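Signal recognition particle subunit srp14 (Schizosaccharomyces pombe, PDB 2W9J) probably serves as a 7S RNA-binding protein subunit of the signal recognition particle, which targets secretory and membrane proteins cotranslationally to the endoplasmic reticulum. Local coordinates at residues 10-13 against 14-18. Residues are numbered along the deposited sequence; the frame is centred on the assembly and turned at random.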
loop_
_atom_site.group_PDB
_atom_site.type_symbol
_atom_site.label_atom_id
_atom_site.label_comp_id
_atom_site.label_asym_id
_atom_site.label_seq_id
_atom_site.Cartn_x
_atom_site.Cartn_y
_atom_site.Cartn_z
ATOM N N LYS A 10 -0.244 5.220 5.373
ATOM C CA LYS A 10 -1.098 6.095 6.164
ATOM C C LYS A 10 -2.497 6.146 5.566
ATOM O O LYS A 10 -3.497 6.123 6.299
ATOM C CB LYS A 10 -0.515 7.503 6.260
ATOM C CG LYS A 10 -1.416 8.513 6.980
ATOM C CD LYS A 10 -1.806 8.025 8.392
ATOM C CE LYS A 10 -3.002 8.785 8.972
ATOM N NZ LYS A 10 -3.828 7.929 9.875
ATOM N N LYS A 11 -2.560 6.207 4.238
ATOM C CA LYS A 11 -3.838 6.338 3.535
ATOM C C LYS A 11 -4.556 4.990 3.423
ATOM O O LYS A 11 -5.785 4.941 3.338
ATOM C CB LYS A 11 -3.630 7.001 2.163
ATOM C CG LYS A 11 -4.892 7.619 1.539
ATOM C CD LYS A 11 -5.601 8.609 2.469
ATOM C CE LYS A 11 -7.117 8.560 2.260
ATOM N NZ LYS A 11 -7.884 9.025 3.453
ATOM N N LEU A 12 -3.772 3.912 3.440
ATOM C CA LEU A 12 -4.276 2.541 3.452
ATOM C C LEU A 12 -5.072 2.270 4.712
ATOM O O LEU A 12 -6.149 1.681 4.652
ATOM C CB LEU A 12 -3.111 1.547 3.382
ATOM C CG LEU A 12 -3.407 0.049 3.411
ATOM C CD1 LEU A 12 -4.339 -0.324 2.275
ATOM C CD2 LEU A 12 -2.123 -0.735 3.296
ATOM N N THR A 13 -4.516 2.679 5.849
ATOM C CA THR A 13 -5.209 2.661 7.125
ATOM C C THR A 13 -6.575 3.295 6.954
ATOM O O THR A 13 -7.600 2.647 7.154
ATOM C CB THR A 13 -4.424 3.453 8.191
ATOM O OG1 THR A 13 -3.222 2.749 8.523
ATOM C CG2 THR A 13 -5.256 3.646 9.452
ATOM N N ASP A 14 -6.573 4.557 6.543
ATOM C CA ASP A 14 -7.787 5.355 6.497
ATOM C C ASP A 14 -8.784 4.863 5.446
ATOM O O ASP A 14 -9.970 5.186 5.523
ATOM C CB ASP A 14 -7.443 6.838 6.331
ATOM C CG ASP A 14 -6.532 7.360 7.452
ATOM O OD1 ASP A 14 -6.755 7.015 8.634
ATOM O OD2 ASP A 14 -5.587 8.119 7.151
ATOM N N LEU A 15 -8.305 4.062 4.489
ATOM C CA LEU A 15 -9.186 3.374 3.535
ATOM C C LEU A 15 -9.883 2.182 4.165
ATOM O O LEU A 15 -11.049 1.906 3.874
ATOM C CB LEU A 15 -8.425 2.892 2.298
ATOM C CG LEU A 15 -8.090 3.852 1.151
ATOM C CD1 LEU A 15 -8.046 3.067 -0.159
ATOM C CD2 LEU A 15 -9.061 5.027 1.029
ATOM N N LEU A 16 -9.149 1.465 5.011
ATOM C CA LEU A 16 -9.683 0.300 5.713
ATOM C C LEU A 16 -10.527 0.694 6.929
ATOM O O LEU A 16 -11.443 -0.040 7.306
ATOM C CB LEU A 16 -8.553 -0.654 6.121
ATOM C CG LEU A 16 -7.656 -1.246 5.027
ATOM C CD1 LEU A 16 -6.626 -2.172 5.654
ATOM C CD2 LEU A 16 -8.465 -1.982 3.962
ATOM N N GLN A 17 -10.204 1.842 7.533
ATOM C CA GLN A 17 -10.970 2.419 8.647
ATOM C C GLN A 17 -12.358 2.829 8.196
ATOM O O GLN A 17 -13.333 2.644 8.921
ATOM C CB GLN A 17 -10.269 3.658 9.208
ATOM C CG GLN A 17 -9.242 3.394 10.298
ATOM C CD GLN A 17 -8.600 4.676 10.822
ATOM O OE1 GLN A 17 -8.787 5.759 10.257
ATOM N NE2 GLN A 17 -7.837 4.555 11.908
ATOM N N THR A 18 -12.426 3.396 6.994
ATOM C CA THR A 18 -13.676 3.904 6.432
ATOM C C THR A 18 -14.522 2.779 5.794
ATOM O O THR A 18 -15.690 2.989 5.455
ATOM C CB THR A 18 -13.416 5.099 5.450
ATOM O OG1 THR A 18 -12.380 5.938 5.985
ATOM C CG2 THR A 18 -14.672 5.957 5.271
#
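The carbonyl oxygen of Thr-13 receives two amides from the following turn: Gln-17 N at 2.8 Å, in the i to i+4 bond of an alpha-helix, and Leu-16 N in a weak, bent i to i+3 bond. Leu-12 O is shared in the same way, bonded to Leu-16 N at 3.0 Å and weakly to Leu-15 N, whose better bond goes to Lys-11 O. One turn earlier the pattern is looser, since Asp-14 N lies 3.5 Å from Lys-10 O, a weak bond although a fairly straight one (162°).

Upon this backbone the side chains show the i to i+4 salt bridge that helices allow. Lys-10 bends its chain at chi2 and again near its end, bringing NZ before both carboxylate oxygens of Asp-14, 3.2 Å from OD2 and 3.3 Å from OD1. Both bonds are weak, and the fork straddles the ammonium group instead of using one oxygen alone. With CG of Asp-14 anti to its carbonyl carbon (chi1 -58°), the carboxylate is directed back toward the preceding turn. The Lys-11 side chain crosses that of Asp-14 at about a right angle, its NZ 4.4 Å from Asp-14 OD2, too far for a salt bridge but probably adding to the favourable field. Elsewhere Thr-13 CG2 lies alongside the Gln-17 side chain, while Leu-12 CD1 meets Leu-16 CG at 4.4 Å.

At the far end, Thr-18 OG1 donates to Asp-14 O. Residues 10-17 lie in the later part of helix 5-17, with Leu-12 buried and Lys-10 and Gln-17 at the surface. In this alpha/beta fold of the SRP14 family, helices 5-17 and 67-76 accompany an antiparallel sheet: Leu-15 touches Ala-55 between strands 45-51 and 57-63, whereas Thr-13 reaches Val-77, just beyond helix 67-76.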